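Local coordinates for cyclic nucleotide-binding protein (Brucella abortus biovar 1, PDB 5D1I), which is of unknown function but carries a cyclic nucleotide-binding domain, a fold of the kind found in Crp-like transcription factors, so a role in transcription is possible, at residues A[44-53]-A[68-78]; A[55-63]-A[113-121]. All coordinates share one frame; numbering follows the deposited sequence.

Contact 1 of 2, residues A[44-53]-A[68-78]; sequences LRAGRELFRE and ITLFHEGDEGR
The Phe71 ring meets Glu49 at its edge: Glu49 OE1 lies in the ring plane, 3.6 Å from Phe71 CZ, where the positive rim of the aromatic hydrogens can favour an oxygen. Glu73 OE1 also lies in that plane at the edge. One face of the same ring carries the aliphatic part of Arg78, with Arg78 CD 3.6 Å above the plane over its centre. The straight Arg78 chain then delivers its guanidinium beyond the ring, with Phe71 CE2 under one face, offset toward the rim, and Glu49 OE2 at the edge. Glu49 and Arg78 reach toward each other from their own strands, and the salt bridge from Arg78 NH2 to Glu49 OE2 is short, 2.7 Å, but bent and weak as a hydrogen bond (131° at the hydrogen); carboxylate and guanidinium stand almost perpendicular. Two waters also take up this arginine: one joins NH2 to Gly47 O, the other, at the guanidinium edge, accepts from NE.

At the far end Glu53 reaches across with CG anti to the backbone N (chi1 -176°) and the rest of its chain straight, so that both carboxylate oxygens land on the strand 68-74. Glu53 OE1 sits at the His72 ring edge, nearly coplanar with it, and accepts from ND1; the modelled 2.4 Å between Glu53 OE1 and His72 ND1 is too short to be taken literally. Glu53 OE2 takes the backbone N of Glu73 on its syn side (2.8 Å), tilted 30° out of the carboxylate plane. By contrast, the corner near Leu44 and Leu50 is apolar: Leu44 CD1 and Leu50 CD2 each lie 4.3 Å from Ile68 CD1.

These side chains and waters link strands 49-51 and 68-74 past strand 104-107, which separates them in the sheet. The two-pronged hold on Glu53 would fix the rotation of its carboxylate.

Contact 2 of 2, residues A[55-63]-A[113-121]; sequences QSADCAYII and VIRISRSIF
Arg115 runs alongside Tyr61 in the same direction on one face of the sheet, its methylene chain laid along the ring, with Arg115 CG 3.6 Å from Tyr61 CE1. That chain lies in the angle between Tyr61 and Cys59, and Cys59 SG lies at the guanidinium edge, 3.9 Å from Arg115 NH1. A bend at chi3 (77°) turns the head aside from the tyrosine, and Glu40 holds its NE in a salt bridge. Val113 CG2 fits beside Tyr61 CD1 at 4.0 Å, while Val113 CG1 leans on Ile63. Strands 59-63 and 113-117 are antiparallel neighbours in the beta-barrel of the cyclic nucleotide-binding domain, zipped by paired backbone bonds between Ala60 and Ile116 and between Ile62 and Ile114. On the opposite face, beyond the small Ala60, the CD1 methyl of Ile62 reaches diagonally to Ile116 CG1 (3.7 Å); helix 11-18 packs on Ile62 from this side. Where the strand gives way to helix 118-124, with Ser117 at the N-cap, Arg118 N bonds to Asp58 O at 3.0 Å. The Arg118 guanidinium folds back over Asp58, whose CA stands 3.7 Å above one face, and a water at its edge bridges NH1 to Ala57 O.

Overall arrangement
Contacts 1 and 2 have centres about 17 Å apart within the single cyclic nucleotide-binding domain, and their segments alternate along the chain: 44-53, 55-63, 68-78, then 113-121. Contact 2 lies near the centre of the chain in the five-stranded sheet, next to the helices, whereas contact 1 is farther out and lies mostly on the four-stranded sheet. The two meet in the apolar interior: Leu50 and Phe51 pack on Tyr61, Ile68 on Ile63, and Leu44 on Val113. The corner at Leu50 and the strand 56-63 that soon follows it carry the chain from one sheet to the other, so the two sheets close round a shared core, as expected for a beta-barrel.

Contact 1 of 2, residues A[44-53]-A[68-78]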
loop_
_atom_site.group_PDB
_atom_site.type_symbol
_atom_site.label_atom_id
_atom_site.label_comp_id
_atom_site.label_asym_id
_atom_site.label_seq_id
_atom_site.Cartn_x
_atom_site.Cartn_y
_atom_site.Cartn_z
ATOM N N LEU A 44 10.684 -4.922 16.917
ATOM C CA LEU A 44 9.643 -4.948 17.933
ATOM C C LEU A 44 9.572 -6.308 18.602
ATOM O O LEU A 44 9.350 -7.319 17.936
ATOM C CB LEU A 44 8.281 -4.608 17.322
ATOM C CG LEU A 44 8.205 -3.387 16.405
ATOM C CD1 LEU A 44 6.818 -3.265 15.801
ATOM C CD2 LEU A 44 8.579 -2.119 17.155
ATOM N N ARG A 45 9.758 -6.336 19.916
ATOM C CA ARG A 45 9.595 -7.575 20.663
ATOM C C ARG A 45 8.127 -7.982 20.688
ATOM O O ARG A 45 7.242 -7.150 20.507
ATOM C CB ARG A 45 10.130 -7.423 22.090
ATOM C CG ARG A 45 11.617 -7.111 22.163
ATOM C CD ARG A 45 12.096 -6.969 23.601
ATOM N NE ARG A 45 13.501 -6.570 23.671
ATOM C CZ ARG A 45 14.521 -7.423 23.681
ATOM N NH1 ARG A 45 14.300 -8.730 23.628
ATOM N NH2 ARG A 45 15.767 -6.969 23.744
ATOM N N ALA A 46 7.873 -9.266 20.903
ATOM C CA ALA A 46 6.508 -9.754 21.053
ATOM C C ALA A 46 5.812 -9.027 22.200
ATOM O O ALA A 46 6.380 -8.862 23.281
ATOM C CB ALA A 46 6.501 -11.258 21.291
ATOM N N GLY A 47 4.590 -8.574 21.953
ATOM C CA GLY A 47 3.833 -7.871 22.970
ATOM C C GLY A 47 4.042 -6.368 22.970
ATOM O O GLY A 47 3.344 -5.649 23.682
ATOM N N ARG A 48 4.994 -5.878 22.179
ATOM C CA ARG A 48 5.212 -4.436 22.106
ATOM C C ARG A 48 4.136 -3.737 21.291
ATOM O O ARG A 48 3.767 -4.179 20.200
ATOM C CB ARG A 48 6.576 -4.094 21.507
ATOM C CG ARG A 48 6.738 -2.590 21.301
ATOM C CD ARG A 48 8.089 -2.197 20.768
ATOM N NE ARG A 48 8.242 -0.746 20.717
ATOM C CZ ARG A 48 9.375 -0.127 20.406
ATOM N NH1 ARG A 48 10.458 -0.834 20.118
ATOM N NH2 ARG A 48 9.426 1.197 20.384
ATOM N N GLU A 49 3.640 -2.630 21.823
ATOM C CA GLU A 49 2.718 -1.803 21.070
ATOM C C GLU A 49 3.460 -0.697 20.357
ATOM O O GLU A 49 4.328 -0.034 20.930
ATOM C CB GLU A 49 1.651 -1.222 21.979
ATOM C CG GLU A 49 0.721 -2.269 22.527
ATOM C CD GLU A 49 -0.410 -1.666 23.307
ATOM O OE1 GLU A 49 -1.217 -0.924 22.708
ATOM O OE2 GLU A 49 -0.487 -1.934 24.520
ATOM N N LEU A 50 3.111 -0.520 19.091
ATOM C CA LEU A 50 3.703 0.498 18.246
ATOM C C LEU A 50 3.129 1.865 18.599
ATOM O O LEU A 50 3.849 2.860 18.672
ATOM C CB LEU A 50 3.440 0.161 16.778
ATOM C CG LEU A 50 4.510 0.499 15.747
ATOM C CD1 LEU A 50 5.897 0.245 16.311
ATOM C CD2 LEU A 50 4.271 -0.328 14.497
ATOM N N PHE A 51 1.822 1.895 18.829
ATOM C CA PHE A 51 1.113 3.137 19.104
ATOM C C PHE A 51 -0.247 2.863 19.728
ATOM O O PHE A 51 -0.749 1.741 19.669
ATOM C CB PHE A 51 0.938 3.945 17.815
ATOM C CG PHE A 51 0.418 3.135 16.656
ATOM C CD1 PHE A 51 -0.897 2.697 16.625
ATOM C CD2 PHE A 51 1.244 2.822 15.592
ATOM C CE1 PHE A 51 -1.372 1.966 15.563
ATOM C CE2 PHE A 51 0.773 2.087 14.529
ATOM C CZ PHE A 51 -0.534 1.658 14.511
ATOM N N ARG A 52 -0.853 3.895 20.306
ATOM C CA ARG A 52 -2.191 3.759 20.863
ATOM C C ARG A 52 -3.234 4.259 19.871
ATOM O O ARG A 52 -3.000 5.219 19.144
ATOM C CB ARG A 52 -2.303 4.517 22.190
ATOM C CG ARG A 52 -3.668 4.418 22.859
ATOM C CD ARG A 52 -3.541 4.118 24.349
ATOM N NE ARG A 52 -4.842 3.936 24.988
ATOM C CZ ARG A 52 -5.281 4.655 26.018
ATOM N NH1 ARG A 52 -4.519 5.605 26.544
ATOM N NH2 ARG A 52 -6.480 4.416 26.533
ATOM N N GLU A 53 -4.375 3.580 19.833
ATOM C CA GLU A 53 -5.520 4.016 19.047
ATOM C C GLU A 53 -5.900 5.455 19.395
ATOM O O GLU A 53 -6.022 5.803 20.568
ATOM C CB GLU A 53 -6.698 3.077 19.299
ATOM C CG GLU A 53 -7.934 3.347 18.472
ATOM C CD GLU A 53 -9.000 2.294 18.697
ATOM O OE1 GLU A 53 -9.518 1.740 17.706
ATOM O OE2 GLU A 53 -9.314 2.012 19.871
ATOM N N ILE A 68 1.650 -8.489 13.309
ATOM C CA ILE A 68 1.071 -7.475 14.169
ATOM C C ILE A 68 -0.443 -7.632 14.188
ATOM O O ILE A 68 -1.074 -7.734 13.137
ATOM C CB ILE A 68 1.448 -6.059 13.692
ATOM C CG1 ILE A 68 2.902 -5.745 14.050
ATOM C CG2 ILE A 68 0.511 -5.013 14.283
ATOM C CD1 ILE A 68 3.406 -4.445 13.454
ATOM N N THR A 69 -1.022 -7.677 15.382
ATOM C CA THR A 69 -2.472 -7.700 15.512
ATOM C C THR A 69 -3.028 -6.285 15.631
ATOM O O THR A 69 -2.595 -5.508 16.485
ATOM C CB THR A 69 -2.912 -8.528 16.730
ATOM O OG1 THR A 69 -2.613 -9.905 16.491
ATOM C CG2 THR A 69 -4.404 -8.382 16.969
ATOM N N LEU A 70 -3.972 -5.953 14.754
ATOM C CA LEU A 70 -4.686 -4.685 14.823
ATOM C C LEU A 70 -5.929 -4.861 15.674
ATOM O O LEU A 70 -6.628 -5.864 15.551
ATOM C CB LEU A 70 -5.072 -4.195 13.427
ATOM C CG LEU A 70 -3.959 -4.090 12.386
ATOM C CD1 LEU A 70 -4.515 -3.526 11.085
ATOM C CD2 LEU A 70 -2.819 -3.226 12.902
ATOM N N PHE A 71 -6.218 -3.892 16.535
ATOM C CA PHE A 71 -7.348 -4.035 17.443
ATOM C C PHE A 71 -8.017 -2.705 17.765
ATOM O O PHE A 71 -7.448 -1.638 17.535
ATOM C CB PHE A 71 -6.898 -4.721 18.743
ATOM C CG PHE A 71 -5.796 -3.993 19.476
ATOM C CD1 PHE A 71 -6.093 -2.983 20.381
ATOM C CD2 PHE A 71 -4.470 -4.331 19.273
ATOM C CE1 PHE A 71 -5.082 -2.320 21.060
ATOM C CE2 PHE A 71 -3.457 -3.670 19.945
ATOM C CZ PHE A 71 -3.762 -2.667 20.840
ATOM N N HIS A 72 -9.237 -2.782 18.288
ATOM C CA HIS A 72 -9.934 -1.608 18.795
ATOM C C HIS A 72 -10.009 -1.677 20.310
ATOM O O HIS A 72 -10.204 -2.752 20.871
ATOM C CB HIS A 72 -11.341 -1.500 18.202
ATOM C CG HIS A 72 -11.365 -0.999 16.791
ATOM N ND1 HIS A 72 -10.776 0.189 16.415
ATOM C CD2 HIS A 72 -11.912 -1.519 15.668
ATOM C CE1 HIS A 72 -10.954 0.376 15.120
ATOM N NE2 HIS A 72 -11.640 -0.647 14.641
ATOM N N GLU A 73 -9.850 -0.536 20.969
ATOM C CA GLU A 73 -9.962 -0.485 22.421
ATOM C C GLU A 73 -11.436 -0.450 22.823
ATOM O O GLU A 73 -12.115 0.559 22.628
ATOM C CB GLU A 73 -9.218 0.730 22.978
ATOM C CG GLU A 73 -8.487 0.467 24.287
ATOM C CD GLU A 73 -7.130 -0.185 24.087
ATOM O OE1 GLU A 73 -6.341 0.310 23.250
ATOM O OE2 GLU A 73 -6.851 -1.191 24.772
ATOM N N GLY A 74 -11.927 -1.555 23.373
ATOM C CA GLY A 74 -13.335 -1.682 23.710
ATOM C C GLY A 74 -13.657 -1.328 25.150
ATOM O O GLY A 74 -12.776 -0.943 25.919
ATOM N N ASP A 75 -14.929 -1.463 25.515
ATOM C CA ASP A 75 -15.390 -1.110 26.853
ATOM C C ASP A 75 -14.716 -1.946 27.932
ATOM O O ASP A 75 -14.455 -1.458 29.032
ATOM C CB ASP A 75 -16.909 -1.267 26.956
ATOM C CG ASP A 75 -17.658 -0.238 26.134
ATOM O OD1 ASP A 75 -17.162 0.903 26.008
ATOM O OD2 ASP A 75 -18.744 -0.568 25.611
ATOM N N GLU A 76 -14.437 -3.206 27.618
ATOM C CA GLU A 76 -13.847 -4.114 28.598
ATOM C C GLU A 76 -12.520 -4.705 28.126
ATOM O O GLU A 76 -12.135 -5.796 28.552
ATOM C CB GLU A 76 -14.829 -5.236 28.933
ATOM C CG GLU A 76 -16.249 -4.755 29.170
ATOM C CD GLU A 76 -17.232 -5.898 29.280
ATOM O OE1 GLU A 76 -17.492 -6.557 28.251
ATOM O OE2 GLU A 76 -17.748 -6.137 30.393
ATOM N N GLY A 77 -11.827 -3.979 27.251
ATOM C CA GLY A 77 -10.509 -4.382 26.798
ATOM C C GLY A 77 -10.353 -4.355 25.290
ATOM O O GLY A 77 -11.261 -3.944 24.570
ATOM N N ARG A 78 -9.190 -4.790 24.814
ATOM C CA ARG A 78 -8.927 -4.895 23.384
ATOM C C ARG A 78 -9.933 -5.788 22.666
ATOM O O ARG A 78 -10.365 -6.809 23.198
ATOM C CB ARG A 78 -7.526 -5.447 23.137
ATOM C CG ARG A 78 -6.384 -4.548 23.548
ATOM C CD ARG A 78 -5.085 -5.250 23.219
ATOM N NE ARG A 78 -3.899 -4.495 23.597
ATOM C CZ ARG A 78 -2.688 -5.034 23.675
ATOM N NH1 ARG A 78 -2.524 -6.324 23.413
ATOM N NH2 ARG A 78 -1.646 -4.294 24.026
HETATM O O HOH W 1 0.810 -5.840 24.850
HETATM O O HOH W 2 -3.604 -2.056 24.234
HETATM O O HOH W 3 -4.337 1.371 21.367
#

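Contact 2 of 2, residues A[55-63]-A[113-121]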
loop_
_atom_site.group_PDB
_atom_site.type_symbol
_atom_site.label_atom_id
_atom_site.label_comp_id
_atom_site.label_asym_id
_atom_site.label_seq_id
_atom_site.Cartn_x
_atom_site.Cartn_y
_atom_site.Cartn_z
ATOM N N GLN A 55 -4.081 8.051 18.905
ATOM C CA GLN A 55 -2.872 8.842 19.110
ATOM C C GLN A 55 -2.531 9.616 17.842
ATOM O O GLN A 55 -2.788 9.143 16.735
ATOM C CB GLN A 55 -1.712 7.931 19.519
ATOM C CG GLN A 55 -0.388 8.615 19.792
ATOM C CD GLN A 55 0.697 7.616 20.151
ATOM O OE1 GLN A 55 0.408 6.459 20.455
ATOM N NE2 GLN A 55 1.950 8.055 20.109
ATOM N N SER A 56 -1.965 10.807 18.001
ATOM C CA SER A 56 -1.550 11.596 16.849
ATOM C C SER A 56 -0.490 10.834 16.057
ATOM O O SER A 56 0.380 10.181 16.636
ATOM C CB SER A 56 -1.022 12.963 17.287
ATOM O OG SER A 56 -0.944 13.845 16.182
ATOM N N ALA A 57 -0.577 10.905 14.733
ATOM C CA ALA A 57 0.278 10.098 13.867
ATOM C C ALA A 57 1.075 10.958 12.889
ATOM O O ALA A 57 0.500 11.742 12.137
ATOM C CB ALA A 57 -0.559 9.090 13.111
ATOM N N ASP A 58 2.396 10.800 12.896
ATOM C CA ASP A 58 3.265 11.589 12.025
ATOM C C ASP A 58 4.194 10.704 11.204
ATOM O O ASP A 58 5.168 11.180 10.618
ATOM C CB ASP A 58 4.087 12.591 12.843
ATOM C CG ASP A 58 4.976 11.923 13.883
ATOM O OD1 ASP A 58 5.076 10.677 13.899
ATOM O OD2 ASP A 58 5.589 12.654 14.691
ATOM N N CYS A 59 3.898 9.411 11.171
ATOM C CA CYS A 59 4.754 8.475 10.459
ATOM C C CYS A 59 4.008 7.207 10.111
ATOM O O CYS A 59 2.988 6.887 10.722
ATOM C CB CYS A 59 5.989 8.134 11.293
ATOM S SG CYS A 59 5.620 7.184 12.785
ATOM N N ALA A 60 4.536 6.485 9.130
ATOM C CA ALA A 60 3.975 5.214 8.714
ATOM C C ALA A 60 4.956 4.094 9.006
ATOM O O ALA A 60 6.171 4.297 8.995
ATOM C CB ALA A 60 3.622 5.239 7.231
ATOM N N TYR A 61 4.416 2.913 9.275
ATOM C CA TYR A 61 5.222 1.728 9.516
ATOM C C TYR A 61 4.925 0.687 8.453
ATOM O O TYR A 61 3.766 0.390 8.180
ATOM C CB TYR A 61 4.939 1.141 10.901
ATOM C CG TYR A 61 5.228 2.074 12.054
ATOM C CD1 TYR A 61 6.484 2.107 12.645
ATOM C CD2 TYR A 61 4.241 2.910 12.565
ATOM C CE1 TYR A 61 6.757 2.952 13.700
ATOM C CE2 TYR A 61 4.506 3.760 13.626
ATOM C CZ TYR A 61 5.767 3.776 14.187
ATOM O OH TYR A 61 6.044 4.613 15.243
ATOM N N ILE A 62 5.972 0.125 7.860
ATOM C CA ILE A 62 5.796 -0.961 6.909
ATOM C C ILE A 62 6.426 -2.209 7.496
ATOM O O ILE A 62 7.581 -2.184 7.922
ATOM C CB ILE A 62 6.425 -0.647 5.531
ATOM C CG1 ILE A 62 5.755 0.573 4.888
ATOM C CG2 ILE A 62 6.302 -1.839 4.608
ATOM C CD1 ILE A 62 6.380 1.902 5.263
ATOM N N ILE A 63 5.660 -3.293 7.542
ATOM C CA ILE A 63 6.158 -4.546 8.096
ATOM C C ILE A 63 7.074 -5.252 7.109
ATOM O O ILE A 63 6.717 -5.439 5.947
ATOM C CB ILE A 63 5.012 -5.494 8.479
ATOM C CG1 ILE A 63 4.089 -4.834 9.501
ATOM C CG2 ILE A 63 5.564 -6.804 9.037
ATOM C CD1 ILE A 63 2.901 -5.695 9.885
ATOM N N VAL A 113 9.979 -3.613 11.411
ATOM C CA VAL A 113 9.242 -2.646 10.616
ATOM C C VAL A 113 10.149 -1.538 10.099
ATOM O O VAL A 113 11.191 -1.239 10.681
ATOM C CB VAL A 113 8.086 -2.007 11.416
ATOM C CG1 VAL A 113 7.061 -3.059 11.822
ATOM C CG2 VAL A 113 8.621 -1.270 12.636
ATOM N N ILE A 114 9.734 -0.943 8.992
ATOM C CA ILE A 114 10.378 0.234 8.439
ATOM C C ILE A 114 9.534 1.451 8.796
ATOM O O ILE A 114 8.350 1.492 8.469
ATOM C CB ILE A 114 10.525 0.122 6.912
ATOM C CG1 ILE A 114 11.619 -0.882 6.553
ATOM C CG2 ILE A 114 10.808 1.475 6.301
ATOM C CD1 ILE A 114 11.671 -1.219 5.079
ATOM N N ARG A 115 10.122 2.426 9.483
ATOM C CA ARG A 115 9.378 3.626 9.847
ATOM C C ARG A 115 9.683 4.782 8.907
ATOM O O ARG A 115 10.833 5.193 8.765
ATOM C CB ARG A 115 9.679 4.048 11.285
ATOM C CG ARG A 115 8.817 5.208 11.763
ATOM C CD ARG A 115 9.276 5.737 13.122
ATOM N NE ARG A 115 10.474 6.559 13.007
ATOM C CZ ARG A 115 10.463 7.885 12.909
ATOM N NH1 ARG A 115 9.312 8.546 12.924
ATOM N NH2 ARG A 115 11.603 8.555 12.802
ATOM N N ILE A 116 8.643 5.303 8.271
ATOM C CA ILE A 116 8.788 6.437 7.374
ATOM C C ILE A 116 8.181 7.663 8.020
ATOM O O ILE A 116 6.970 7.724 8.221
ATOM C CB ILE A 116 8.100 6.196 6.016
ATOM C CG1 ILE A 116 8.540 4.867 5.407
ATOM C CG2 ILE A 116 8.391 7.351 5.061
ATOM C CD1 ILE A 116 9.971 4.859 4.961
ATOM N N SER A 117 9.016 8.636 8.362
ATOM C CA SER A 117 8.502 9.882 8.906
ATOM C C SER A 117 7.884 10.732 7.807
ATOM O O SER A 117 8.249 10.627 6.632
ATOM C CB SER A 117 9.609 10.665 9.610
ATOM O OG SER A 117 10.588 11.087 8.678
ATOM N N ARG A 118 6.941 11.578 8.194
ATOM C CA ARG A 118 6.369 12.539 7.270
ATOM C C ARG A 118 7.471 13.424 6.683
ATOM O O ARG A 118 7.493 13.686 5.478
ATOM C CB ARG A 118 5.308 13.381 7.982
ATOM C CG ARG A 118 4.494 14.271 7.075
ATOM C CD ARG A 118 3.102 14.486 7.643
ATOM N NE ARG A 118 3.125 14.822 9.062
ATOM C CZ ARG A 118 2.085 14.684 9.878
ATOM N NH1 ARG A 118 0.936 14.203 9.420
ATOM N NH2 ARG A 118 2.195 15.023 11.155
ATOM N N SER A 119 8.402 13.852 7.530
ATOM C CA SER A 119 9.471 14.754 7.098
ATOM C C SER A 119 10.370 14.142 6.016
ATOM O O SER A 119 10.763 14.830 5.073
ATOM C CB SER A 119 10.321 15.186 8.295
ATOM O OG SER A 119 11.114 14.116 8.772
ATOM N N ILE A 120 10.692 12.859 6.149
ATOM C CA ILE A 120 11.511 12.182 5.150
ATOM C C ILE A 120 10.770 12.126 3.826
ATOM O O ILE A 120 11.320 12.470 2.780
ATOM C CB ILE A 120 11.901 10.753 5.590
ATOM C CG1 ILE A 120 13.047 10.805 6.597
ATOM C CG2 ILE A 120 12.333 9.916 4.393
ATOM C CD1 ILE A 120 14.340 11.338 6.013
ATOM N N PHE A 121 9.513 11.696 3.884
ATOM C CA PHE A 121 8.662 11.634 2.706
ATOM C C PHE A 121 8.607 12.982 1.999
ATOM O O PHE A 121 8.741 13.059 0.776
ATOM C CB PHE A 121 7.256 11.177 3.099
ATOM C CG PHE A 121 6.291 11.119 1.951
ATOM C CD1 PHE A 121 6.423 10.157 0.965
ATOM C CD2 PHE A 121 5.238 12.015 1.870
ATOM C CE1 PHE A 121 5.530 10.095 -0.094
ATOM C CE2 PHE A 121 4.340 11.956 0.815
ATOM C CZ PHE A 121 4.489 10.993 -0.167
HETATM O O HOH W 4 -1.106 14.141 11.942
#